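Local coordinates for protein oxidoreductase, NAD-binding (Acidithiobacillus ferrooxidans, PDB 7BVJ) that catalyses the NAD(+)-dependent oxidation of the glucosamine 3-position of UDP-N-acetylglucosamine to a ketone, a step in making the lipid A sugar GlcN3N, at residues E143-P147 with E217-R221; K191-A197 with N208-V214; G117-R121 with I163-L168. All blocks are in the same frame, centred on the assembly; numbering follows the deposited sequence.

Contact 1: E143-P147 with E217-R221; sequences ERLAP and EPARR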
ATOM      1  N   GLU A 143       4.457   0.713 -14.335  1.00 24.75           N
ATOM      2  CA  GLU A 143       5.610  -0.174 -14.179  1.00 26.33           C
ATOM      3  C   GLU A 143       6.175  -0.062 -12.766  1.00 24.74           C
ATOM      4  O   GLU A 143       6.485   1.042 -12.300  1.00 24.52           O
ATOM      5  CB  GLU A 143       6.717   0.141 -15.198  1.00 28.05           C
ATOM      6  CG  GLU A 143       6.271   0.125 -16.639  1.00 39.96           C
ATOM      7  CD  GLU A 143       7.241   0.858 -17.538  1.00 47.97           C
ATOM      8  OE1 GLU A 143       8.203   0.215 -18.029  1.00 47.35           O
ATOM      9  OE2 GLU A 143       7.041   2.079 -17.734  1.00 48.13           O
ATOM     10  N   ARG A 144       6.321  -1.202 -12.091  1.00 21.84           N
ATOM     11  CA  ARG A 144       6.972  -1.272 -10.782  1.00 21.09           C
ATOM     12  C   ARG A 144       8.041  -2.360 -10.860  1.00 20.35           C
ATOM     13  O   ARG A 144       7.743  -3.548 -10.720  1.00 15.35           O
ATOM     14  CB  ARG A 144       5.966  -1.557  -9.679  1.00 19.85           C
ATOM     15  CG  ARG A 144       6.414  -1.128  -8.306  1.00 23.84           C
ATOM     16  CD  ARG A 144       5.212  -0.993  -7.366  1.00 29.64           C
ATOM     17  NE  ARG A 144       4.371   0.162  -7.690  1.00 30.99           N
ATOM     18  CZ  ARG A 144       4.502   1.371  -7.140  1.00 29.67           C
ATOM     19  NH1 ARG A 144       5.454   1.594  -6.234  1.00 30.94           N
ATOM     20  NH2 ARG A 144       3.681   2.356  -7.494  1.00 23.52           N
ATOM     21  N   LEU A 145       9.276  -1.941 -11.078  1.00 19.26           N
ATOM     22  CA  LEU A 145      10.395  -2.809 -11.398  1.00 25.43           C
ATOM     23  C   LEU A 145      11.448  -2.638 -10.319  1.00 28.07           C
ATOM     24  O   LEU A 145      11.955  -1.529 -10.116  1.00 32.46           O
ATOM     25  CB  LEU A 145      10.974  -2.452 -12.771  1.00 29.30           C
ATOM     26  CG  LEU A 145      10.010  -2.057 -13.889  1.00 26.11           C
ATOM     27  CD1 LEU A 145      10.768  -1.810 -15.193  1.00 29.39           C
ATOM     28  CD2 LEU A 145       8.950  -3.141 -14.105  1.00 26.39           C
ATOM     29  N   ALA A 146      11.778  -3.731  -9.631  1.00 29.90           N
ATOM     30  CA  ALA A 146      12.746  -3.709  -8.550  1.00 28.31           C
ATOM     31  C   ALA A 146      13.948  -4.586  -8.888  1.00 34.57           C
ATOM     32  O   ALA A 146      13.782  -5.674  -9.446  1.00 31.26           O
ATOM     33  CB  ALA A 146      12.109  -4.195  -7.245  1.00 32.56           C
ATOM     34  N   PRO A 147      15.162  -4.130  -8.597  1.00 36.02           N
ATOM     35  CA  PRO A 147      16.336  -4.971  -8.847  1.00 35.24           C
ATOM     36  C   PRO A 147      16.332  -6.205  -7.960  1.00 36.27           C
ATOM     37  O   PRO A 147      15.808  -6.203  -6.842  1.00 34.79           O
ATOM     38  CB  PRO A 147      17.510  -4.047  -8.503  1.00 42.48           C
ATOM     39  CG  PRO A 147      16.949  -3.108  -7.492  1.00 38.09           C
ATOM     40  CD  PRO A 147      15.518  -2.873  -7.915  1.00 40.21           C
ATOM     41  N   GLU A 217      17.962  -1.576 -12.932  1.00 46.50           N
ATOM     42  CA  GLU A 217      17.757  -0.408 -12.090  1.00 46.91           C
ATOM     43  C   GLU A 217      16.277  -0.246 -11.742  1.00 44.93           C
ATOM     44  O   GLU A 217      15.400  -0.608 -12.537  1.00 42.58           O
ATOM     45  CB  GLU A 217      18.266   0.864 -12.785  1.00 47.36           C
ATOM     46  CG  GLU A 217      17.415   1.320 -13.969  1.00 54.28           C
ATOM     47  CD  GLU A 217      17.724   0.552 -15.248  1.00 66.89           C
ATOM     48  OE1 GLU A 217      18.053   1.205 -16.266  1.00 73.76           O
ATOM     49  OE2 GLU A 217      17.642  -0.701 -15.234  1.00 62.35           O
ATOM     50  N   PRO A 218      15.973   0.294 -10.560  1.00 37.00           N
ATOM     51  CA  PRO A 218      14.570   0.458 -10.162  1.00 38.92           C
ATOM     52  C   PRO A 218      13.806   1.351 -11.134  1.00 37.75           C
ATOM     53  O   PRO A 218      14.376   2.220 -11.802  1.00 35.28           O
ATOM     54  CB  PRO A 218      14.667   1.106  -8.775  1.00 32.43           C
ATOM     55  CG  PRO A 218      16.081   0.877  -8.328  1.00 45.48           C
ATOM     56  CD  PRO A 218      16.902   0.847  -9.564  1.00 39.73           C
ATOM     57  N   ALA A 219      12.501   1.119 -11.213  1.00 36.30           N
ATOM     58  CA  ALA A 219      11.621   1.950 -12.031  1.00 32.84           C
ATOM     59  C   ALA A 219      10.221   1.888 -11.443  1.00 31.81           C
ATOM     60  O   ALA A 219       9.661   0.799 -11.295  1.00 29.09           O
ATOM     61  CB  ALA A 219      11.619   1.489 -13.485  1.00 40.00           C
ATOM     62  N   ARG A 220       9.667   3.049 -11.093  1.00 27.13           N
ATOM     63  CA  ARG A 220       8.350   3.167 -10.464  1.00 26.90           C
ATOM     64  C   ARG A 220       7.633   4.302 -11.182  1.00 31.08           C
ATOM     65  O   ARG A 220       7.777   5.468 -10.790  1.00 26.85           O
ATOM     66  CB  ARG A 220       8.472   3.452  -8.967  1.00 24.70           C
ATOM     67  CG  ARG A 220       8.529   2.245  -8.081  1.00 31.42           C
ATOM     68  CD  ARG A 220       8.505   2.661  -6.635  1.00 27.94           C
ATOM     69  NE  ARG A 220       9.631   2.109  -5.898  1.00 42.10           N
ATOM     70  CZ  ARG A 220       9.868   2.335  -4.607  1.00 49.86           C
ATOM     71  NH1 ARG A 220       9.049   3.121  -3.907  1.00 33.99           N
ATOM     72  NH2 ARG A 220      10.923   1.778  -4.015  1.00 44.19           N
ATOM     73  N   ARG A 221       6.870   3.960 -12.221  1.00 26.62           N
ATOM     74  CA  ARG A 221       6.254   4.962 -13.075  1.00 22.30           C
ATOM     75  C   ARG A 221       4.799   4.607 -13.349  1.00 25.43           C
ATOM     76  O   ARG A 221       4.402   3.436 -13.277  1.00 24.82           O
ATOM     77  CB  ARG A 221       7.052   5.111 -14.369  1.00 31.32           C
ATOM     78  CG  ARG A 221       8.479   5.629 -14.117  1.00 39.41           C
ATOM     79  CD  ARG A 221       9.210   6.004 -15.396  1.00 39.28           C
ATOM     80  NE  ARG A 221       9.063   4.997 -16.441  1.00 48.51           N
ATOM     81  CZ  ARG A 221      10.004   4.121 -16.785  1.00 51.01           C
ATOM     82  NH1 ARG A 221      11.177   4.117 -16.160  1.00 48.29           N
ATOM     83  NH2 ARG A 221       9.768   3.244 -17.755  1.00 51.50           N
TER
HETATM   84  O   HOH W   1      11.401  -0.208  -7.661  1.00 31.91           O
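The carbonyl oxygen of L145 is held by two hydrogen bonds: A219 N donates to L145 O at 2.9 Å, and a water donates to the same O at 2.8 Å. P218 adds a CA-H contact to this oxygen. The water also lies in the plane of the R220 guanidinium, at its edge, though its bond from NE is weak. The strands are 139-147 and 219-225, antiparallel neighbours in the mixed sheet of the C-terminal domain of this Gfo/Idh/MocA family member: L145 and A219 form one hydrogen-bonded pair, E143 and R221 another, with the non-hydrogen-bonded pair R144 and R220 between. On one face L145 CD1 packs on A219 CB at 3.8 Å, where the small alanine lets the leucine lie close to the strand. Further along it E143 and R221 lie side by side, pointing the same way, E143 extended and R221 bent at chi3 (-46°), and E143 OE2 meets R221 NH2 at 3.0 Å in a salt bridge whose hydrogen bond is weak, bent to 129°. R223 is a second partner of OE2. On the other face R144 NH1 lies 3.3 Å from R220 CD, its guanidinium against the aliphatic part of the neighbour. A bend at chi3 (-71°) turns the R144 head aside, its NH2 making a salt bridge to D165. P147 CD touches P218 CG at 3.8 Å, the two proline rings meeting at an angle. The E143 carboxylate probably offsets only part of the positive charge of R221 and R223, consistent with the disulfonic acid bound beside R223 and about 5 Å from the R221 side chain.

Contact 2: K191-A197 with N208-V214; sequences KADMATA and NLAASRV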
ATOM      1  N   LYS A 191       8.038 -19.546  -9.596  1.00 26.75           N
ATOM      2  CA  LYS A 191       7.261 -18.358  -9.262  1.00 29.12           C
ATOM      3  C   LYS A 191       7.598 -17.236 -10.227  1.00 25.30           C
ATOM      4  O   LYS A 191       8.755 -17.072 -10.623  1.00 24.11           O
ATOM      5  CB  LYS A 191       7.568 -17.878  -7.842  1.00 22.75           C
ATOM      6  CG  LYS A 191       7.177 -18.848  -6.760  1.00 33.86           C
ATOM      7  CD  LYS A 191       5.694 -19.106  -6.793  1.00 38.82           C
ATOM      8  CE  LYS A 191       5.284 -20.062  -5.695  1.00 37.51           C
ATOM      9  NZ  LYS A 191       3.977 -20.712  -6.012  1.00 46.51           N
ATOM     10  N   ALA A 192       6.589 -16.434 -10.564  1.00 27.17           N
ATOM     11  CA  ALA A 192       6.785 -15.348 -11.514  1.00 22.90           C
ATOM     12  C   ALA A 192       7.871 -14.409 -11.008  1.00 21.34           C
ATOM     13  O   ALA A 192       7.881 -14.036  -9.831  1.00 24.84           O
ATOM     14  CB  ALA A 192       5.470 -14.585 -11.725  1.00 21.97           C
ATOM     15  N   ASP A 193       8.815 -14.062 -11.885  1.00 16.74           N
ATOM     16  CA  ASP A 193       9.732 -12.965 -11.599  1.00 22.68           C
ATOM     17  C   ASP A 193       9.261 -11.660 -12.209  1.00 25.46           C
ATOM     18  O   ASP A 193       9.703 -10.589 -11.783  1.00 24.25           O
ATOM     19  CB  ASP A 193      11.136 -13.264 -12.125  1.00 22.24           C
ATOM     20  CG  ASP A 193      11.782 -14.458 -11.434  1.00 28.55           C
ATOM     21  OD1 ASP A 193      11.850 -14.489 -10.173  1.00 27.73           O
ATOM     22  OD2 ASP A 193      12.220 -15.364 -12.171  1.00 28.73           O
ATOM     23  N   MET A 194       8.413 -11.738 -13.222  1.00 22.30           N
ATOM     24  CA  MET A 194       7.778 -10.548 -13.758  1.00 29.04           C
ATOM     25  C   MET A 194       6.370 -10.931 -14.170  1.00 20.14           C
ATOM     26  O   MET A 194       6.116 -12.063 -14.568  1.00 20.53           O
ATOM     27  CB  MET A 194       8.557  -9.982 -14.945  1.00 27.61           C
ATOM     28  CG  MET A 194       9.214 -11.074 -15.764  1.00 25.33           C
ATOM     29  SD  MET A 194      10.106 -10.475 -17.202  1.00 43.18           S
ATOM     30  CE  MET A 194      11.651  -9.983 -16.438  1.00 31.66           C
ATOM     31  N   ALA A 195       5.448  -9.997 -14.025  1.00 23.01           N
ATOM     32  CA  ALA A 195       4.087 -10.236 -14.461  1.00 24.18           C
ATOM     33  C   ALA A 195       3.531  -8.948 -15.044  1.00 24.07           C
ATOM     34  O   ALA A 195       4.020  -7.850 -14.773  1.00 17.31           O
ATOM     35  CB  ALA A 195       3.197 -10.753 -13.325  1.00 18.53           C
ATOM     36  N   THR A 196       2.526  -9.109 -15.891  1.00 21.87           N
ATOM     37  CA  THR A 196       1.830  -7.975 -16.468  1.00 17.65           C
ATOM     38  C   THR A 196       0.367  -8.351 -16.556  1.00 21.53           C
ATOM     39  O   THR A 196       0.029  -9.438 -17.043  1.00 14.87           O
ATOM     40  CB  THR A 196       2.402  -7.599 -17.833  1.00 18.93           C
ATOM     41  OG1 THR A 196       3.753  -7.159 -17.651  1.00 24.96           O
ATOM     42  CG2 THR A 196       1.590  -6.468 -18.481  1.00 21.40           C
ATOM     43  N   ALA A 197      -0.481  -7.480 -16.014  1.00 17.34           N
ATOM     44  CA  ALA A 197      -1.916  -7.681 -16.012  1.00 18.67           C
ATOM     45  C   ALA A 197      -2.593  -6.615 -16.859  1.00 23.10           C
ATOM     46  O   ALA A 197      -2.117  -5.477 -16.960  1.00 20.91           O
ATOM     47  CB  ALA A 197      -2.487  -7.652 -14.593  1.00 18.07           C
ATOM     48  N   ASN A 208      -3.125  -1.459 -17.337  1.00 18.07           N
ATOM     49  CA  ASN A 208      -2.088  -2.287 -17.948  1.00 20.40           C
ATOM     50  C   ASN A 208      -0.865  -2.172 -17.041  1.00 22.76           C
ATOM     51  O   ASN A 208      -0.075  -1.234 -17.183  1.00 21.92           O
ATOM     52  CB  ASN A 208      -1.815  -1.803 -19.416  1.00 22.48           C
ATOM     53  CG  ASN A 208      -0.546  -2.380 -20.005  1.00 24.76           C
ATOM     54  OD1 ASN A 208      -0.012  -3.383 -19.517  1.00 24.05           O
ATOM     55  ND2 ASN A 208      -0.051  -1.749 -21.063  1.00 24.12           N
ATOM     56  N   LEU A 209      -0.717  -3.127 -16.114  1.00 15.67           N
ATOM     57  CA  LEU A 209       0.156  -2.998 -14.950  1.00 19.24           C
ATOM     58  C   LEU A 209       1.270  -4.035 -14.984  1.00 20.47           C
ATOM     59  O   LEU A 209       1.000  -5.240 -14.971  1.00 20.41           O
ATOM     60  CB  LEU A 209      -0.642  -3.165 -13.656  1.00 20.31           C
ATOM     61  CG  LEU A 209      -1.921  -2.329 -13.591  1.00 21.39           C
ATOM     62  CD1 LEU A 209      -2.567  -2.500 -12.221  1.00 20.94           C
ATOM     63  CD2 LEU A 209      -1.546  -0.878 -13.842  1.00 20.51           C
ATOM     64  N   ALA A 210       2.515  -3.570 -14.967  1.00 18.93           N
ATOM     65  CA  ALA A 210       3.680  -4.441 -15.019  1.00 17.19           C
ATOM     66  C   ALA A 210       4.440  -4.389 -13.697  1.00 21.18           C
ATOM     67  O   ALA A 210       4.522  -3.339 -13.054  1.00 18.62           O
ATOM     68  CB  ALA A 210       4.595  -4.049 -16.186  1.00 17.47           C
ATOM     69  N   ALA A 211       4.984  -5.529 -13.286  1.00 21.01           N
ATOM     70  CA  ALA A 211       5.811  -5.575 -12.092  1.00 21.59           C
ATOM     71  C   ALA A 211       6.921  -6.599 -12.297  1.00 19.61           C
ATOM     72  O   ALA A 211       6.712  -7.618 -12.951  1.00 22.30           O
ATOM     73  CB  ALA A 211       4.978  -5.910 -10.845  1.00 18.20           C
ATOM     74  N   SER A 212       8.105  -6.304 -11.759  1.00 24.22           N
ATOM     75  CA  SER A 212       9.271  -7.174 -11.888  1.00 26.49           C
ATOM     76  C   SER A 212      10.172  -7.038 -10.661  1.00 24.51           C
ATOM     77  O   SER A 212      10.312  -5.949 -10.088  1.00 27.34           O
ATOM     78  CB  SER A 212      10.081  -6.856 -13.148  1.00 22.37           C
ATOM     79  OG  SER A 212      11.255  -7.660 -13.195  1.00 25.79           O
ATOM     80  N   ARG A 213      10.801  -8.155 -10.284  1.00 26.33           N
ATOM     81  CA  ARG A 213      11.774  -8.193  -9.199  1.00 24.41           C
ATOM     82  C   ARG A 213      13.182  -8.532  -9.677  1.00 27.97           C
ATOM     83  O   ARG A 213      14.053  -8.816  -8.846  1.00 28.63           O
ATOM     84  CB  ARG A 213      11.337  -9.190  -8.114  1.00 23.15           C
ATOM     85  CG  ARG A 213      11.175 -10.597  -8.606  1.00 22.89           C
ATOM     86  CD  ARG A 213      10.842 -11.564  -7.490  1.00 30.47           C
ATOM     87  NE  ARG A 213      10.859 -12.935  -7.986  1.00 30.43           N
ATOM     88  CZ  ARG A 213      10.315 -13.974  -7.365  1.00 28.28           C
ATOM     89  NH1 ARG A 213       9.715 -13.811  -6.196  1.00 31.37           N
ATOM     90  NH2 ARG A 213      10.384 -15.184  -7.913  1.00 26.48           N
ATOM     91  N   VAL A 214      13.440  -8.496 -10.981  1.00 26.46           N
ATOM     92  CA  VAL A 214      14.749  -8.868 -11.506  1.00 33.79           C
ATOM     93  C   VAL A 214      15.334  -7.831 -12.468  1.00 38.05           C
ATOM     94  O   VAL A 214      16.094  -8.191 -13.371  1.00 39.23           O
ATOM     95  CB  VAL A 214      14.669 -10.238 -12.208  1.00 32.32           C
ATOM     96  CG1 VAL A 214      14.380 -11.338 -11.209  1.00 27.40           C
ATOM     97  CG2 VAL A 214      13.605 -10.210 -13.320  1.00 25.88           C
TER
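D193 and R213 form the strongest polar link: R213 NH2 reaches D193 OD1 at 2.8 Å and R213 NE the same OD1 at 2.9 Å. That oxygen lies in the guanidinium plane; NE meets the anti lone pair of OD1, while NH2 comes from above the carboxylate plane, the two flat groups being turned 48° apart. OD2 takes the backbone N-H groups of A187 and V188, and R213 NH1 bonds to I155 O, so both buried charged groups are well supplied. The carbonyl oxygen of A192 lies over one face of the guanidinium. Backbone bonds carry the grip onward: R213 N donates to D193 O at 3.1 Å, and A195 with A211 and A197 with L209 make hydrogen-bonded pairs. This is the antiparallel hairpin of strands 194-201 and 206-215, and D193 and M194 face V185 on the next strand as a classic beta bulge. Where the chain turns its corner, S212 OG accepts from V214 N at 3.2 Å, an ST turn. M194 crosses V214 at about a right angle, its CE touching V214 CG2 at 3.7 Å. T196 OG1 lies against A210 CB at 3.5 Å, while T196 CG2 comes beside OD1 of N208, whose ND2 is hydrogen-bonded to Y139 OH. On the opposite face A195, A197, A211 and L209 are buried; the small alanines A195 and A197 lie under helix 290-312, and L209 meets L166 of helix 157-173.

Contact 3: G117-R121 with I163-L168; sequences GHIKR and IHDLDL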
ATOM      1  N   GLY A 117      -2.004  -0.567   5.309  1.00 19.92           N
ATOM      2  CA  GLY A 117      -0.864   0.227   4.888  1.00 19.13           C
ATOM      3  C   GLY A 117      -0.611   0.288   3.390  1.00 25.90           C
ATOM      4  O   GLY A 117       0.387  -0.245   2.900  1.00 25.51           O
ATOM      5  N   HIS A 118      -1.493   0.969   2.654  1.00 21.46           N
ATOM      6  CA  HIS A 118      -1.327   1.152   1.217  1.00 25.43           C
ATOM      7  C   HIS A 118      -0.714   2.527   0.977  1.00 24.71           C
ATOM      8  O   HIS A 118      -1.389   3.501   0.614  1.00 21.66           O
ATOM      9  CB  HIS A 118      -2.657   0.960   0.502  1.00 25.25           C
ATOM     10  CG  HIS A 118      -2.978  -0.480   0.257  1.00 24.67           C
ATOM     11  ND1 HIS A 118      -2.243  -1.260  -0.605  1.00 20.17           N
ATOM     12  CD2 HIS A 118      -3.921  -1.290   0.791  1.00 22.99           C
ATOM     13  CE1 HIS A 118      -2.738  -2.484  -0.620  1.00 23.24           C
ATOM     14  NE2 HIS A 118      -3.753  -2.532   0.225  1.00 28.67           N
ATOM     15  N   ILE A 119       0.614   2.562   1.132  1.00 21.99           N
ATOM     16  CA  ILE A 119       1.376   3.801   1.254  1.00 25.90           C
ATOM     17  C   ILE A 119       1.243   4.706   0.027  1.00 25.69           C
ATOM     18  O   ILE A 119       1.235   5.938   0.167  1.00 23.43           O
ATOM     19  CB  ILE A 119       2.853   3.475   1.570  1.00 29.67           C
ATOM     20  CG1 ILE A 119       3.605   4.737   2.013  1.00 30.17           C
ATOM     21  CG2 ILE A 119       3.552   2.774   0.381  1.00 23.89           C
ATOM     22  CD1 ILE A 119       4.761   4.479   2.971  1.00 27.31           C
ATOM     23  N   LYS A 120       1.092   4.141  -1.174  1.00 26.65           N
ATOM     24  CA  LYS A 120       1.095   4.872  -2.473  1.00 24.05           C
ATOM     25  C   LYS A 120      -0.075   5.850  -2.543  1.00 25.05           C
ATOM     26  O   LYS A 120      -0.027   6.721  -3.310  1.00 25.85           O
ATOM     27  CB  LYS A 120       1.032   3.870  -3.624  1.00 29.49           C
ATOM     28  CG  LYS A 120       2.240   3.745  -4.516  1.00 28.01           C
ATOM     29  CD  LYS A 120       3.354   2.967  -3.932  1.00 34.19           C
ATOM     30  CE  LYS A 120       4.514   3.877  -3.599  1.00 35.72           C
ATOM     31  NZ  LYS A 120       5.521   3.171  -2.794  1.00 36.62           N
ATOM     32  N   ARG A 121      -1.094   5.643  -1.739  1.00 25.67           N
ATOM     33  CA  ARG A 121      -2.212   6.571  -1.720  1.00 27.40           C
ATOM     34  C   ARG A 121      -1.800   7.934  -1.194  1.00 28.33           C
ATOM     35  O   ARG A 121      -2.416   8.937  -1.572  1.00 33.75           O
ATOM     36  CB  ARG A 121      -3.354   6.035  -0.868  1.00 23.43           C
ATOM     37  CG  ARG A 121      -4.048   4.805  -1.389  1.00 19.90           C
ATOM     38  CD  ARG A 121      -5.324   4.574  -0.637  1.00 23.66           C
ATOM     39  NE  ARG A 121      -6.111   3.474  -1.191  1.00 23.99           N
ATOM     40  CZ  ARG A 121      -7.426   3.378  -1.049  1.00 20.90           C
ATOM     41  NH1 ARG A 121      -8.071   4.305  -0.366  1.00 26.28           N
ATOM     42  NH2 ARG A 121      -8.089   2.367  -1.573  1.00 21.66           N
ATOM     43  N   ILE A 163       0.315  -4.824  -6.374  1.00 22.45           N
ATOM     44  CA  ILE A 163      -0.851  -4.453  -5.583  1.00 18.87           C
ATOM     45  C   ILE A 163      -0.913  -2.950  -5.357  1.00 20.19           C
ATOM     46  O   ILE A 163      -2.005  -2.394  -5.194  1.00 20.38           O
ATOM     47  CB  ILE A 163      -0.837  -5.228  -4.253  1.00 24.04           C
ATOM     48  CG1 ILE A 163      -2.205  -5.162  -3.575  1.00 22.94           C
ATOM     49  CG2 ILE A 163       0.249  -4.685  -3.348  1.00 21.30           C
ATOM     50  CD1 ILE A 163      -2.420  -6.222  -2.555  1.00 27.00           C
ATOM     51  N   HIS A 164       0.237  -2.262  -5.392  1.00 21.86           N
ATOM     52  CA  HIS A 164       0.243  -0.798  -5.295  1.00 21.23           C
ATOM     53  C   HIS A 164      -0.564  -0.169  -6.415  1.00 21.82           C
ATOM     54  O   HIS A 164      -1.460   0.658  -6.179  1.00 22.66           O
ATOM     55  CB  HIS A 164       1.673  -0.259  -5.350  1.00 23.75           C
ATOM     56  CG  HIS A 164       2.481  -0.557  -4.126  1.00 30.35           C
ATOM     57  ND1 HIS A 164       2.081  -0.176  -2.863  1.00 25.80           N
ATOM     58  CD2 HIS A 164       3.663  -1.201  -3.970  1.00 26.95           C
ATOM     59  CE1 HIS A 164       2.985  -0.564  -1.982  1.00 21.76           C
ATOM     60  NE2 HIS A 164       3.953  -1.192  -2.627  1.00 26.87           N
ATOM     61  N   ASP A 165      -0.244  -0.540  -7.652  1.00 18.66           N
ATOM     62  CA  ASP A 165      -0.895   0.080  -8.793  1.00 18.59           C
ATOM     63  C   ASP A 165      -2.284  -0.489  -9.028  1.00 18.73           C
ATOM     64  O   ASP A 165      -3.166   0.236  -9.495  1.00 21.49           O
ATOM     65  CB  ASP A 165       0.003  -0.064 -10.014  1.00 22.38           C
ATOM     66  CG  ASP A 165       1.391   0.495  -9.753  1.00 27.85           C
ATOM     67  OD1 ASP A 165       1.468   1.665  -9.325  1.00 20.29           O
ATOM     68  OD2 ASP A 165       2.393  -0.240  -9.926  1.00 26.89           O
ATOM     69  N   LEU A 166      -2.520  -1.749  -8.665  1.00 17.73           N
ATOM     70  CA  LEU A 166      -3.897  -2.228  -8.621  1.00 20.31           C
ATOM     71  C   LEU A 166      -4.744  -1.363  -7.692  1.00 20.56           C
ATOM     72  O   LEU A 166      -5.858  -0.954  -8.052  1.00 22.43           O
ATOM     73  CB  LEU A 166      -3.930  -3.695  -8.197  1.00  9.85           C
ATOM     74  CG  LEU A 166      -3.387  -4.676  -9.256  1.00 16.35           C
ATOM     75  CD1 LEU A 166      -3.010  -6.051  -8.654  1.00 17.10           C
ATOM     76  CD2 LEU A 166      -4.383  -4.852 -10.418  1.00 17.69           C
ATOM     77  N   ASP A 167      -4.217  -1.039  -6.502  1.00 21.83           N
ATOM     78  CA  ASP A 167      -4.972  -0.227  -5.559  1.00 21.58           C
ATOM     79  C   ASP A 167      -5.197   1.179  -6.100  1.00 19.81           C
ATOM     80  O   ASP A 167      -6.303   1.716  -5.999  1.00 21.54           O
ATOM     81  CB  ASP A 167      -4.246  -0.174  -4.218  1.00 20.61           C
ATOM     82  CG  ASP A 167      -4.937   0.742  -3.223  1.00 21.31           C
ATOM     83  OD1 ASP A 167      -6.156   0.550  -2.983  1.00 22.10           O
ATOM     84  OD2 ASP A 167      -4.258   1.658  -2.697  1.00 19.70           O
ATOM     85  N   LEU A 168      -4.145   1.792  -6.649  1.00 17.06           N
ATOM     86  CA  LEU A 168      -4.268   3.115  -7.243  1.00 21.04           C
ATOM     87  C   LEU A 168      -5.332   3.124  -8.327  1.00 22.44           C
ATOM     88  O   LEU A 168      -6.137   4.056  -8.414  1.00 22.29           O
ATOM     89  CB  LEU A 168      -2.926   3.561  -7.822  1.00 15.95           C
ATOM     90  CG  LEU A 168      -1.867   3.947  -6.789  1.00 20.07           C
ATOM     91  CD1 LEU A 168      -0.509   4.253  -7.447  1.00 17.55           C
ATOM     92  CD2 LEU A 168      -2.371   5.122  -5.927  1.00 25.01           C
TER
HETATM   93  O   HOH W   2      -0.355   1.041  -1.824  1.00 26.27           O
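The H118 ring has the D167 carboxylate over one face, offset toward the rim, the two planes 30° apart, and meets I163 CG1 near its own plane, with H118 CE1 and I163 CG1 4.0 Å apart. At its edge a water lies in plane, 3.2 Å from H118 ND1. The same water lies in the plane of the H164 ring, 2.9 Å from H164 ND1, and bridges the two histidines. Over one face of H164 runs the aliphatic part of K120, its CD 3.8 Å from the ring centroid in a CH-pi contact. Bends of the K120 chain at chi2 (77°) and chi3 (-110°) fold it across the ring, and its CG packs on L168 CD1. The third flat pair is R121 with D167, nearly coplanar: R121 NE bonds to D167 OD2 at 3.0 Å and R121 NH2 to D167 OD1 at 3.0 Å, each to a syn lone pair. Replacing R121 with a leucine would probably leave the buried D167 carboxylate without this charged mate and free to turn beside the H118 ring. H164 or the adjoining K91 is probably the catalytic base, so the contact is consistent with a wall of the active site. The loop after strand 114-117 of the nucleotide-binding domain meets helix 157-173, with V296 of helix 290-312 against H118, I163 and D167, and R144 of strand 139-147 against K120 and H164.

Contact 3 is the buried core of the set, close to the centre of the chain, contact 2 is partly buried, and contact 1 lies at the surface. Contacts 1 and 2 belong to one mixed sheet and adjoin: strand 139-147 pairs with 219-225 on one side and with 206-215 on the other, the latter through backbone bonds of R144 and A146. Backbone hydrogen bonds dominate both, whereas contact 3 is made by side chains, with a salt bridge, a CH-pi contact and a shared water. Helix 157-173 ties them together: D165 takes the R144 guanidinium from contact 1, and L166 packs on L209 from contact 2.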